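Local coordinates for protein SusD homolog (Bacteroides thetaiotaomicron VPI-5482, PDB 3FDH) that probably binds glycans at the cell surface as a SusD/RagB-family outer-membrane lipoprotein, working in nutrient uptake as SusD does for starch, at residues Tyr61-Glu66 with Leu451-Asn456; Ser84-Ala89 with Tyr118-Ile123; Ala130-Ala135 with Gln155-Gln160; Ala218-Val223 with Leu346-Arg351; Lys222-Val227 with Phe340-Ala345. All blocks are in the same frame, centred on the assembly; numbering follows the deposited sequence.

Contact 1: Tyr61-Glu66 with Leu451-Asn456; sequences YAEVRE and LTNPNN
The R65 guanidinium overlaps the side-chain amide of N453, whose ND2 sits over one face of the guanidinium, 3.1 Å above the plane and toward the rim. Near the edge, 22° out of the guanidinium plane, NH2 donates to N456 OD1 over 2.9 Å, on a lone pair of that oxygen, while NH1 turns back to A62 O and NE reaches K459 O. R65 also lays CG against N455 CB at 3.6 Å. Its positive phi (57°) belongs to a Schellman motif that ends helix 57-63, and the facing 453-456 beta turn leads into a helix. N453 serves both sides: with CG anti to the backbone N (chi1 -168°), OD1 accepts from N455 N and N455 ND2, and ND2 donates to E63 O at 2.9 Å, in the carbonyl plane. A leucine in place of N453 would probably leave E63 O and N455 N without these mates. Water 1 joins N453 ND2, R65 NH1 and E63 OE2; the other carboxylate oxygen, OE1, is bound by S47.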
# COMPACT_ATOMS: atom_id res chain seq x y z
N TYR A 61 2.87 16.95 -12.33
CA TYR A 61 1.50 17.38 -12.74
C TYR A 61 0.42 16.80 -11.82
O TYR A 61 -0.65 17.38 -11.59
CB TYR A 61 1.23 17.17 -14.24
CG TYR A 61 2.13 18.14 -15.03
CD1 TYR A 61 1.90 19.50 -14.98
CD2 TYR A 61 3.23 17.68 -15.72
CE1 TYR A 61 2.75 20.41 -15.64
CE2 TYR A 61 4.09 18.57 -16.37
CZ TYR A 61 3.85 19.93 -16.32
OH TYR A 61 4.70 20.79 -16.99
N ALA A 62 0.75 15.66 -11.25
CA ALA A 62 -0.13 15.02 -10.25
C ALA A 62 -0.03 15.85 -8.97
O ALA A 62 -1.02 16.17 -8.31
CB ALA A 62 0.28 13.54 -9.98
N GLU A 63 1.19 16.22 -8.61
CA GLU A 63 1.42 17.00 -7.41
C GLU A 63 0.67 18.34 -7.38
O GLU A 63 0.13 18.75 -6.35
CB GLU A 63 2.93 17.23 -7.25
CG GLU A 63 3.34 17.89 -5.90
CD GLU A 63 3.08 17.01 -4.68
OE1 GLU A 63 3.34 15.77 -4.74
OE2 GLU A 63 2.68 17.58 -3.63
N VAL A 64 0.66 19.02 -8.52
CA VAL A 64 0.07 20.36 -8.61
C VAL A 64 -1.35 20.25 -9.07
O VAL A 64 -2.05 21.21 -9.29
CB VAL A 64 0.90 21.32 -9.48
CG1 VAL A 64 2.27 21.56 -8.82
CG2 VAL A 64 0.97 20.86 -10.99
N ARG A 65 -1.76 19.02 -9.24
CA ARG A 65 -3.13 18.67 -9.66
C ARG A 65 -3.54 19.29 -10.95
O ARG A 65 -4.65 19.84 -11.06
CB ARG A 65 -4.14 19.07 -8.59
CG ARG A 65 -3.87 18.53 -7.23
CD ARG A 65 -3.93 17.02 -7.13
NE ARG A 65 -3.94 16.72 -5.72
CZ ARG A 65 -2.91 16.31 -5.00
NH1 ARG A 65 -1.75 15.97 -5.56
NH2 ARG A 65 -3.07 16.17 -3.71
N GLU A 66 -2.66 19.24 -11.94
CA GLU A 66 -3.00 19.76 -13.27
C GLU A 66 -3.23 18.62 -14.27
O GLU A 66 -2.30 18.05 -14.82
CB GLU A 66 -1.95 20.79 -13.73
CG GLU A 66 -1.81 21.92 -12.66
CD GLU A 66 -0.67 22.95 -12.89
OE1 GLU A 66 0.08 22.86 -13.88
OE2 GLU A 66 -0.55 23.87 -12.02
N LEU A 451 -2.81 17.16 5.65
CA LEU A 451 -2.20 17.34 4.31
C LEU A 451 -2.11 18.81 4.05
O LEU A 451 -3.03 19.54 4.37
CB LEU A 451 -3.04 16.66 3.22
CG LEU A 451 -3.18 15.15 3.44
CD1 LEU A 451 -3.96 14.60 2.24
CD2 LEU A 451 -1.83 14.51 3.61
N THR A 452 -1.03 19.27 3.44
CA THR A 452 -0.83 20.71 3.22
C THR A 452 -0.96 21.19 1.77
O THR A 452 -0.96 22.38 1.51
CB THR A 452 0.49 21.17 3.84
OG1 THR A 452 1.60 20.61 3.14
CG2 THR A 452 0.55 20.73 5.29
N ASN A 453 -1.09 20.27 0.82
CA ASN A 453 -1.22 20.68 -0.59
C ASN A 453 -2.37 21.70 -0.77
O ASN A 453 -3.51 21.37 -0.52
CB ASN A 453 -1.46 19.42 -1.46
CG ASN A 453 -1.31 19.69 -2.93
OD1 ASN A 453 -1.72 20.74 -3.44
ND2 ASN A 453 -0.81 18.67 -3.65
N PRO A 454 -2.09 22.92 -1.27
CA PRO A 454 -3.18 23.89 -1.33
C PRO A 454 -4.21 23.56 -2.35
O PRO A 454 -5.31 24.11 -2.34
CB PRO A 454 -2.47 25.18 -1.76
CG PRO A 454 -1.04 24.95 -1.50
CD PRO A 454 -0.81 23.51 -1.69
N ASN A 455 -3.85 22.65 -3.24
CA ASN A 455 -4.73 22.29 -4.36
C ASN A 455 -5.83 21.35 -3.93
O ASN A 455 -6.77 21.04 -4.67
CB ASN A 455 -3.92 21.69 -5.49
CG ASN A 455 -2.93 22.66 -6.07
OD1 ASN A 455 -3.31 23.62 -6.73
ND2 ASN A 455 -1.63 22.40 -5.85
N ASN A 456 -5.72 20.92 -2.69
CA ASN A 456 -6.69 19.98 -2.12
C ASN A 456 -8.04 20.61 -1.77
O ASN A 456 -8.96 19.91 -1.37
CB ASN A 456 -6.11 19.32 -0.87
CG ASN A 456 -5.16 18.22 -1.19
OD1 ASN A 456 -5.02 17.79 -2.33
ND2 ASN A 456 -4.52 17.72 -0.17
O HOH W 1 0.26 16.15 -3.26
O HOH W 2 -2.15 16.06 -0.75

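Contact 2: Ser84-Ala89 with Tyr118-Ile123; sequences SSLKNA and YNCALI
Two consecutive helices, 76-95 and 106-127, form an antiparallel helical hairpin of the kind that builds the alpha-helical, TPR-related SusD fold. Their short segments run at 150° with axes 9.4 Å apart, and the nearest CA atoms are those of L86 and N119 at 6.0 Å. L86 makes the largest single contribution. With CG anti to its own backbone N (chi1 175°), both methyls reach across: CD1 lies 3.7 Å from C120 SG, and CD2 meets I123 CD1 at 4.0 Å where the two side chains cross at about a right angle. Beside this apolar patch, S85 CB approaches N119 ND2 at 4.0 Å and stands equally near N119 OD1. The polar ends turn to other partners: S85 OG bonds S31, N36 and G81 O, and N119 bonds N36, T32 and M115 O. Buried though they are, these groups have mates on helix 21-37 and on their own helices, so the two segments meet through dispersion and shape, with neither charge nor direct polar bonding between them.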
# COMPACT_ATOMS: atom_id res chain seq x y z
N SER A 84 -5.26 -7.94 -15.75
CA SER A 84 -4.46 -9.05 -16.30
C SER A 84 -4.11 -10.10 -15.22
O SER A 84 -4.17 -11.30 -15.43
CB SER A 84 -3.16 -8.53 -16.93
OG SER A 84 -2.38 -9.64 -17.38
N SER A 85 -3.70 -9.60 -14.06
CA SER A 85 -3.30 -10.47 -12.95
C SER A 85 -4.51 -11.20 -12.41
O SER A 85 -4.42 -12.36 -12.05
CB SER A 85 -2.61 -9.67 -11.84
OG SER A 85 -1.48 -9.00 -12.32
N LEU A 86 -5.66 -10.52 -12.44
CA LEU A 86 -6.93 -11.11 -11.98
C LEU A 86 -7.34 -12.23 -12.91
O LEU A 86 -7.71 -13.32 -12.48
CB LEU A 86 -8.05 -10.06 -11.89
CG LEU A 86 -9.47 -10.54 -11.55
CD1 LEU A 86 -9.46 -11.31 -10.26
CD2 LEU A 86 -10.50 -9.38 -11.44
N LYS A 87 -7.23 -11.97 -14.19
CA LYS A 87 -7.59 -12.97 -15.19
C LYS A 87 -6.75 -14.21 -15.00
O LYS A 87 -7.25 -15.32 -15.04
CB LYS A 87 -7.37 -12.41 -16.61
CG LYS A 87 -7.73 -13.37 -17.74
CD LYS A 87 -7.45 -12.74 -19.10
N ASN A 88 -5.46 -14.00 -14.80
CA ASN A 88 -4.51 -15.10 -14.67
C ASN A 88 -4.83 -15.92 -13.43
O ASN A 88 -4.81 -17.15 -13.46
CB ASN A 88 -3.05 -14.59 -14.62
CG ASN A 88 -2.54 -14.12 -15.96
OD1 ASN A 88 -3.07 -14.51 -17.00
ND2 ASN A 88 -1.48 -13.30 -15.95
N ALA A 89 -5.15 -15.23 -12.34
CA ALA A 89 -5.51 -15.91 -11.07
C ALA A 89 -6.73 -16.80 -11.28
O ALA A 89 -6.82 -17.92 -10.79
CB ALA A 89 -5.78 -14.90 -9.95
N TYR A 118 -7.00 -10.04 -3.76
CA TYR A 118 -6.12 -8.89 -3.59
C TYR A 118 -6.27 -7.92 -4.73
O TYR A 118 -6.34 -6.71 -4.54
CB TYR A 118 -4.65 -9.33 -3.43
CG TYR A 118 -3.77 -8.28 -2.81
CD1 TYR A 118 -3.29 -7.22 -3.56
CD2 TYR A 118 -3.40 -8.37 -1.49
CE1 TYR A 118 -2.47 -6.24 -3.00
CE2 TYR A 118 -2.58 -7.41 -0.93
CZ TYR A 118 -2.10 -6.35 -1.69
OH TYR A 118 -1.28 -5.40 -1.11
N ASN A 119 -6.34 -8.48 -5.93
CA ASN A 119 -6.45 -7.66 -7.14
C ASN A 119 -7.84 -7.07 -7.31
O ASN A 119 -7.99 -5.93 -7.78
CB ASN A 119 -5.99 -8.43 -8.37
CG ASN A 119 -4.48 -8.55 -8.41
OD1 ASN A 119 -3.77 -7.57 -8.66
ND2 ASN A 119 -3.98 -9.74 -8.12
N CYS A 120 -8.84 -7.81 -6.86
CA CYS A 120 -10.20 -7.27 -6.91
C CYS A 120 -10.31 -6.07 -6.01
O CYS A 120 -10.99 -5.09 -6.31
CB CYS A 120 -11.24 -8.30 -6.48
SG CYS A 120 -11.57 -9.58 -7.75
N ALA A 121 -9.61 -6.16 -4.90
CA ALA A 121 -9.62 -5.07 -3.91
C ALA A 121 -8.96 -3.83 -4.47
O ALA A 121 -9.42 -2.70 -4.26
CB ALA A 121 -8.92 -5.51 -2.64
N LEU A 122 -7.86 -4.03 -5.19
CA LEU A 122 -7.16 -2.85 -5.79
C LEU A 122 -8.11 -2.19 -6.76
O LEU A 122 -8.24 -0.97 -6.86
CB LEU A 122 -5.84 -3.27 -6.47
CG LEU A 122 -4.68 -3.67 -5.54
CD1 LEU A 122 -3.55 -4.35 -6.33
CD2 LEU A 122 -4.16 -2.47 -4.75
N ILE A 123 -8.86 -3.01 -7.47
CA ILE A 123 -9.81 -2.47 -8.43
C ILE A 123 -10.86 -1.64 -7.69
O ILE A 123 -11.17 -0.48 -8.03
CB ILE A 123 -10.53 -3.58 -9.24
CG1 ILE A 123 -9.59 -4.24 -10.26
CG2 ILE A 123 -11.69 -3.00 -10.02
CD1 ILE A 123 -10.21 -5.43 -10.98

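Contact 3: Ala130-Ala135 with Gln155-Gln160; sequences APCSQA and QEIYTQ
Apolar packing comes first. I157, reaching out from helix 154-171, puts CG1 3.9 Å from C132 CB and CD1 4.3 Å from A130 CB. CG1 stands anti to the carbonyl carbon (chi1 -63°) and the chain is extended beyond it (chi2 173°), which carries CD1 to the A130 end of the contact, while the CG2 branch comes to 4.1 Å from C132 SG.

Van der Waals approaches to polar atoms follow. I157 CD1 lies 3.7 Å from the carbonyl oxygen A130 O. At the other end Q160 OE1 lies 3.6 Å from C132 SG and 3.5 Å from S133 CA, with no bond between the segments. The Q160 amide is held by its nitrogen: NE2 donates to E156 O over 3.2 Å, coming from above the carbonyl plane and across from the face that Q160 N uses, and it also bonds D152 OD2. An alanine in place of Q160 would probably remove the amide packed on C132 SG and S133 CB and leave E156 O and D152 OD2 each short of one donor.

D152, which also accepts from S133 N, lies in strand 151-152, the antiparallel partner of strand 130-131; this short, weakly bonded pair lies between helix 106-127 and helix 154-171 in the chain. C120 and A124 of the former pack against C132 and I157, whereas Y83 and R90 of helix 76-95 approach A130 and Q160.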
# COMPACT_ATOMS: atom_id res chain seq x y z
N ALA A 130 -16.88 -0.94 -10.97
CA ALA A 130 -16.02 -1.35 -12.08
C ALA A 130 -16.30 -2.78 -12.52
O ALA A 130 -16.90 -3.56 -11.77
CB ALA A 130 -14.51 -1.24 -11.59
N PRO A 131 -15.92 -3.13 -13.77
CA PRO A 131 -16.14 -4.51 -14.19
C PRO A 131 -15.37 -5.46 -13.31
O PRO A 131 -14.27 -5.13 -12.84
CB PRO A 131 -15.60 -4.54 -15.63
CG PRO A 131 -15.69 -3.10 -16.11
CD PRO A 131 -15.51 -2.24 -14.88
N CYS A 132 -15.95 -6.61 -13.05
CA CYS A 132 -15.27 -7.63 -12.25
C CYS A 132 -15.83 -9.03 -12.51
O CYS A 132 -15.18 -9.88 -13.11
CB CYS A 132 -15.39 -7.28 -10.77
SG CYS A 132 -14.44 -8.34 -9.67
N SER A 133 -17.05 -9.22 -12.07
CA SER A 133 -17.74 -10.51 -12.23
C SER A 133 -17.81 -10.96 -13.68
O SER A 133 -17.84 -12.15 -13.97
CB SER A 133 -19.16 -10.43 -11.65
OG SER A 133 -20.04 -9.65 -12.46
N GLN A 134 -17.80 -10.00 -14.59
CA GLN A 134 -17.91 -10.30 -16.02
C GLN A 134 -16.62 -10.07 -16.78
O GLN A 134 -16.51 -10.40 -17.94
CB GLN A 134 -19.07 -9.53 -16.66
CG GLN A 134 -20.39 -9.98 -16.08
CD GLN A 134 -21.60 -9.40 -16.78
OE1 GLN A 134 -21.47 -8.59 -17.70
NE2 GLN A 134 -22.79 -9.82 -16.34
N ALA A 135 -15.64 -9.50 -16.10
CA ALA A 135 -14.33 -9.29 -16.71
C ALA A 135 -13.54 -10.54 -16.43
O ALA A 135 -13.58 -11.07 -15.33
CB ALA A 135 -13.65 -8.07 -16.11
N GLN A 155 -19.62 -2.60 -3.80
CA GLN A 155 -20.12 -3.51 -2.77
C GLN A 155 -20.12 -4.95 -3.32
O GLN A 155 -19.71 -5.88 -2.64
CB GLN A 155 -21.49 -3.10 -2.25
CG GLN A 155 -21.99 -3.99 -1.12
CD GLN A 155 -23.42 -3.61 -0.68
OE1 GLN A 155 -24.13 -2.87 -1.37
NE2 GLN A 155 -23.83 -4.12 0.48
N GLU A 156 -20.55 -5.10 -4.57
CA GLU A 156 -20.55 -6.40 -5.22
C GLU A 156 -19.15 -6.96 -5.34
O GLU A 156 -18.93 -8.15 -5.21
CB GLU A 156 -21.21 -6.35 -6.59
CG GLU A 156 -22.70 -6.26 -6.48
CD GLU A 156 -23.40 -5.93 -7.77
OE1 GLU A 156 -22.78 -5.38 -8.70
OE2 GLU A 156 -24.61 -6.19 -7.81
N ILE A 157 -18.19 -6.07 -5.57
CA ILE A 157 -16.80 -6.51 -5.75
C ILE A 157 -16.32 -7.02 -4.40
O ILE A 157 -15.69 -8.08 -4.30
CB ILE A 157 -15.88 -5.39 -6.33
CG1 ILE A 157 -16.33 -4.98 -7.74
CG2 ILE A 157 -14.38 -5.91 -6.35
CD1 ILE A 157 -15.59 -3.76 -8.32
N TYR A 158 -16.64 -6.29 -3.34
CA TYR A 158 -16.23 -6.69 -1.98
C TYR A 158 -16.83 -8.04 -1.56
O TYR A 158 -16.18 -8.85 -0.88
CB TYR A 158 -16.40 -5.60 -0.91
CG TYR A 158 -15.06 -4.88 -0.70
CD1 TYR A 158 -14.69 -3.80 -1.47
CD2 TYR A 158 -14.15 -5.36 0.18
CE1 TYR A 158 -13.47 -3.20 -1.30
CE2 TYR A 158 -12.91 -4.79 0.34
CZ TYR A 158 -12.58 -3.69 -0.40
OH TYR A 158 -11.35 -3.11 -0.21
N THR A 159 -18.06 -8.30 -1.99
CA THR A 159 -18.66 -9.59 -1.70
C THR A 159 -17.80 -10.68 -2.36
O THR A 159 -17.58 -11.72 -1.78
CB THR A 159 -20.09 -9.68 -2.21
OG1 THR A 159 -20.90 -8.76 -1.46
CG2 THR A 159 -20.62 -11.10 -2.02
N GLN A 160 -17.30 -10.39 -3.55
CA GLN A 160 -16.49 -11.34 -4.32
C GLN A 160 -15.14 -11.52 -3.67
O GLN A 160 -14.59 -12.60 -3.60
CB GLN A 160 -16.32 -10.92 -5.77
CG GLN A 160 -17.62 -10.92 -6.54
CD GLN A 160 -17.51 -10.29 -7.93
OE1 GLN A 160 -16.92 -10.87 -8.85
NE2 GLN A 160 -18.17 -9.15 -8.11

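Contact 4: Ala218-Val223 with Leu346-Arg351; sequences ADYEKV and LCRLNR
This is a surface contact between helix 216-228 and the C-terminal end of helix 335-348, part apolar, part aromatic and part ionic. Y220 lies at its middle. R348 CB sits over one face of the ring, a CH-pi contact 3.6 Å from the centroid and 22° off the normal, and further along R348 CD comes to 3.3 Å from Y220 OH. From the following residue, L349 CD1 presses on Y220 CB at 3.4 Å as the two side chains slide past each other in opposite directions. Toward solvent, E221 OE2 forms a salt bridge with R351 NH2 at 2.9 Å, met at the guanidinium edge with carboxylate and guanidinium planes 41° apart; both residues have a second conformer, so the bridge is doubtful as a constant feature. N350, with a positive phi (59°), belongs to the Schellman motif that closes helix 335-348, just before R351. R348 itself continues past the ring to salt bridges with E344 and E446. M207 of helix 191-208 also touches Y220, and L413 of helix 412-423 adjoins R348.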
# COMPACT_ATOMS: atom_id res chain seq x y z
N ALA A 218 -19.41 -5.59 16.22
CA ALA A 218 -19.22 -6.98 15.74
C ALA A 218 -18.07 -6.98 14.74
O ALA A 218 -17.19 -7.86 14.77
CB ALA A 218 -20.51 -7.53 15.11
N ASP A 219 -18.02 -5.93 13.91
CA ASP A 219 -16.95 -5.83 12.90
C ASP A 219 -15.58 -5.64 13.55
O ASP A 219 -14.59 -6.23 13.12
CB ASP A 219 -17.23 -4.76 11.84
CG ASP A 219 -18.23 -5.24 10.82
OD1 ASP A 219 -18.56 -6.47 10.87
OD2 ASP A 219 -18.69 -4.41 10.00
N TYR A 220 -15.53 -4.81 14.57
CA TYR A 220 -14.24 -4.60 15.27
C TYR A 220 -13.77 -5.91 15.90
O TYR A 220 -12.56 -6.24 15.94
CB TYR A 220 -14.27 -3.51 16.35
CG TYR A 220 -14.71 -2.16 15.84
CD1 TYR A 220 -14.20 -1.64 14.66
CD2 TYR A 220 -15.62 -1.39 16.55
CE1 TYR A 220 -14.62 -0.39 14.18
CE2 TYR A 220 -16.03 -0.14 16.10
CZ TYR A 220 -15.53 0.36 14.90
OH TYR A 220 -15.94 1.61 14.44
N GLU A 221 -14.74 -6.68 16.41
CA GLU A 221 -14.40 -7.95 17.07
C GLU A 221 -13.93 -8.96 16.03
O GLU A 221 -13.06 -9.79 16.28
CB GLU A 221 -15.54 -8.40 17.99
CG GLU A 221 -15.66 -7.42 19.19
CD GLU A 221 -16.93 -7.55 20.02
OE1 GLU A 221 -17.81 -8.36 19.67
OE2 GLU A 221 -17.05 -6.81 21.03
N LYS A 222 -14.49 -8.86 14.84
CA LYS A 222 -14.06 -9.73 13.76
C LYS A 222 -12.61 -9.42 13.40
O LYS A 222 -11.79 -10.31 13.20
CB LYS A 222 -14.95 -9.58 12.53
CG LYS A 222 -16.25 -10.35 12.69
CD LYS A 222 -17.30 -9.95 11.71
CE LYS A 222 -16.83 -10.07 10.29
NZ LYS A 222 -17.72 -9.25 9.39
N VAL A 223 -12.31 -8.14 13.33
CA VAL A 223 -10.96 -7.71 12.97
C VAL A 223 -10.00 -8.32 13.99
O VAL A 223 -9.03 -8.96 13.63
CB VAL A 223 -10.79 -6.15 12.93
CG1 VAL A 223 -9.31 -5.77 12.88
CG2 VAL A 223 -11.59 -5.54 11.75
N LEU A 346 -9.30 -1.89 18.69
CA LEU A 346 -9.43 -1.71 20.15
C LEU A 346 -9.85 -0.29 20.49
O LEU A 346 -10.77 -0.06 21.28
CB LEU A 346 -8.14 -2.10 20.88
CG LEU A 346 -7.83 -3.62 20.89
CD1 LEU A 346 -6.37 -3.85 21.05
CD2 LEU A 346 -8.64 -4.39 21.93
N CYS A 347 -9.22 0.67 19.84
CA CYS A 347 -9.59 2.07 20.07
C CYS A 347 -11.07 2.26 19.82
O CYS A 347 -11.80 2.79 20.62
CB CYS A 347 -8.82 2.99 19.13
SG CYS A 347 -7.08 3.25 19.59
N ARG A 348 -11.49 1.86 18.65
CA ARG A 348 -12.90 2.06 18.30
C ARG A 348 -13.86 1.28 19.20
O ARG A 348 -15.04 1.62 19.30
CB ARG A 348 -13.14 1.76 16.83
CG ARG A 348 -12.44 2.74 15.93
CD ARG A 348 -12.78 2.50 14.51
NE ARG A 348 -11.97 3.31 13.60
CZ ARG A 348 -12.20 4.57 13.25
NH1 ARG A 348 -13.23 5.26 13.69
NH2 ARG A 348 -11.36 5.16 12.44
N LEU A 349 -13.34 0.25 19.88
CA LEU A 349 -14.12 -0.56 20.84
C LEU A 349 -14.02 0.06 22.22
O LEU A 349 -14.54 -0.46 23.20
CB LEU A 349 -13.67 -2.04 20.89
CG LEU A 349 -14.20 -2.91 19.75
CD1 LEU A 349 -13.38 -4.17 19.59
CD2 LEU A 349 -15.69 -3.18 19.96
N ASN A 350 -13.37 1.21 22.29
CA ASN A 350 -13.16 1.80 23.60
C ASN A 350 -12.37 0.92 24.56
O ASN A 350 -12.63 0.91 25.79
CB ASN A 350 -14.48 2.19 24.25
CG ASN A 350 -14.63 3.68 24.35
OD1 ASN A 350 -13.92 4.41 23.66
ND2 ASN A 350 -15.52 4.14 25.24
N ARG A 351 -11.45 0.14 24.00
CA ARG A 351 -10.56 -0.70 24.81
C ARG A 351 -9.11 -0.27 24.68
O ARG A 351 -8.74 0.43 23.77
CB ARG A 351 -10.67 -2.18 24.45
CG ARG A 351 -12.06 -2.75 24.56
CD ARG A 351 -12.06 -4.23 24.16
NE ARG A 351 -13.40 -4.65 23.74
CZ ARG A 351 -13.65 -5.79 23.13
NH1 ARG A 351 -12.65 -6.61 22.85
NH2 ARG A 351 -14.88 -6.12 22.77

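Contact 5: Lys222-Val227 with Phe340-Ala345; sequences KVLDYV and FLKAEA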
# COMPACT_ATOMS: atom_id res chain seq x y z
N LYS A 222 -14.49 -8.86 14.84
CA LYS A 222 -14.06 -9.73 13.76
C LYS A 222 -12.61 -9.42 13.40
O LYS A 222 -11.79 -10.31 13.20
CB LYS A 222 -14.95 -9.58 12.53
CG LYS A 222 -16.25 -10.35 12.69
CD LYS A 222 -17.30 -9.95 11.71
CE LYS A 222 -16.83 -10.07 10.29
NZ LYS A 222 -17.72 -9.25 9.39
N VAL A 223 -12.31 -8.14 13.33
CA VAL A 223 -10.96 -7.71 12.97
C VAL A 223 -10.00 -8.32 13.99
O VAL A 223 -9.03 -8.96 13.63
CB VAL A 223 -10.79 -6.15 12.93
CG1 VAL A 223 -9.31 -5.77 12.88
CG2 VAL A 223 -11.59 -5.54 11.75
N LEU A 224 -10.35 -8.20 15.26
CA LEU A 224 -9.47 -8.78 16.32
C LEU A 224 -9.28 -10.29 16.21
O LEU A 224 -8.19 -10.85 16.47
CB LEU A 224 -9.99 -8.46 17.72
CG LEU A 224 -9.95 -6.99 18.10
CD1 LEU A 224 -10.53 -6.85 19.52
CD2 LEU A 224 -8.51 -6.48 17.99
N ASP A 225 -10.36 -10.95 15.83
CA ASP A 225 -10.32 -12.41 15.65
C ASP A 225 -9.42 -12.77 14.47
O ASP A 225 -8.57 -13.65 14.56
CB ASP A 225 -11.73 -12.95 15.44
CG ASP A 225 -11.78 -14.45 15.23
OD1 ASP A 225 -11.14 -15.21 15.98
OD2 ASP A 225 -12.52 -14.87 14.32
N TYR A 226 -9.63 -12.07 13.36
CA TYR A 226 -8.85 -12.32 12.14
C TYR A 226 -7.37 -12.04 12.40
O TYR A 226 -6.51 -12.77 11.96
CB TYR A 226 -9.32 -11.44 10.98
CG TYR A 226 -10.76 -11.69 10.57
CD1 TYR A 226 -11.34 -12.95 10.72
CD2 TYR A 226 -11.52 -10.69 10.00
CE1 TYR A 226 -12.65 -13.17 10.35
CE2 TYR A 226 -12.84 -10.92 9.62
CZ TYR A 226 -13.39 -12.15 9.80
OH TYR A 226 -14.70 -12.34 9.40
N VAL A 227 -7.10 -10.97 13.13
CA VAL A 227 -5.71 -10.65 13.50
C VAL A 227 -5.10 -11.79 14.28
O VAL A 227 -3.92 -12.13 14.11
CB VAL A 227 -5.60 -9.36 14.35
CG1 VAL A 227 -4.25 -9.25 15.00
CG2 VAL A 227 -5.89 -8.12 13.51
N PHE A 340 -1.62 -2.29 13.56
CA PHE A 340 -2.32 -1.00 13.51
C PHE A 340 -3.81 -1.23 13.35
O PHE A 340 -4.65 -0.45 13.82
CB PHE A 340 -1.78 -0.07 12.42
CG PHE A 340 -0.50 0.63 12.79
CD1 PHE A 340 -0.48 1.59 13.82
CD2 PHE A 340 0.67 0.37 12.10
CE1 PHE A 340 0.70 2.23 14.18
CE2 PHE A 340 1.85 1.01 12.47
CZ PHE A 340 1.85 1.97 13.51
N LEU A 341 -4.14 -2.34 12.70
CA LEU A 341 -5.54 -2.71 12.54
C LEU A 341 -6.07 -3.14 13.88
O LEU A 341 -7.18 -2.81 14.30
CB LEU A 341 -5.74 -3.79 11.49
CG LEU A 341 -5.75 -3.33 10.03
CD1 LEU A 341 -5.52 -4.47 9.03
CD2 LEU A 341 -7.06 -2.60 9.80
N LYS A 342 -5.25 -3.91 14.56
CA LYS A 342 -5.60 -4.44 15.90
C LYS A 342 -5.81 -3.27 16.87
O LYS A 342 -6.79 -3.20 17.61
CB LYS A 342 -4.47 -5.28 16.42
CG LYS A 342 -4.78 -5.99 17.77
CD LYS A 342 -3.69 -6.95 18.18
CE LYS A 342 -3.99 -7.53 19.55
NZ LYS A 342 -3.00 -8.56 20.00
N ALA A 343 -4.87 -2.36 16.85
CA ALA A 343 -4.93 -1.13 17.68
C ALA A 343 -6.15 -0.27 17.32
O ALA A 343 -6.85 0.23 18.21
CB ALA A 343 -3.61 -0.31 17.53
N GLU A 344 -6.42 -0.11 16.04
CA GLU A 344 -7.55 0.71 15.61
C GLU A 344 -8.87 0.07 16.10
O GLU A 344 -9.82 0.73 16.56
CB GLU A 344 -7.61 0.86 14.10
CG GLU A 344 -8.79 1.71 13.71
CD GLU A 344 -8.95 1.90 12.26
OE1 GLU A 344 -8.13 1.29 11.48
OE2 GLU A 344 -9.84 2.73 11.92
N ALA A 345 -8.92 -1.25 15.97
CA ALA A 345 -10.12 -1.98 16.41
C ALA A 345 -10.36 -1.78 17.90
O ALA A 345 -11.47 -1.51 18.34
CB ALA A 345 -10.03 -3.49 16.04
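Helices 216-228 and 335-348 run nearly antiparallel, their short segments at 150° with axes 9.1 Å apart. Two pairs set the register: L224 faces K342 with CA atoms 5.8 Å apart, and V223 faces A345 at 6.7 Å. That A345 has only a CB is consistent with the close approach beside it; this CB is touched by V223 CG1 at 4.0 Å and by L224 CD2 at 3.9 Å. Such side-by-side antiparallel helices are the building material of the TPR-related SusD fold, although 112 residues separate the two segments. L224 also presses CD2 onto the backbone, 3.7 Å from K342 O. One turn later V227 CG1, placed anti to the backbone N (chi1 165°), meets K342 CD at 4.0 Å. K342 thus contributes its aliphatic chain, extended and crossing both L224 and V227 at about a right angle, while its ammonium end leads away. V223 CG1 reaches L341 CB at 4.3 Å. Outside the pair, Y226 turns to helix 191-208 and F340 to helix 412-423.

How the contacts relate
Two clusters and one outlier emerge. Contacts 4 and 5 lie 7 Å apart between centres and are successive levels of one helix pair, 216-228 with 335-348: they share K222 and V223, and L224 CD1 packs 3.9 Å from both L349 CD1 and L346 CD2. Contacts 2 and 3, with centres 11 Å apart, also touch, through C120 SG and C132 SG at 3.7 Å, so helix 106-127, part of contact 2, also borders contact 3. About 10 Å separates the nearest atoms of contact 3 from those of contacts 4 and 5. Contact 1 stands at least about 16 Å from every other, nearest atoms compared; the N456 side chain lies about 4 Å from a bound tetraethylene glycol, probably from the crystallisation liquor.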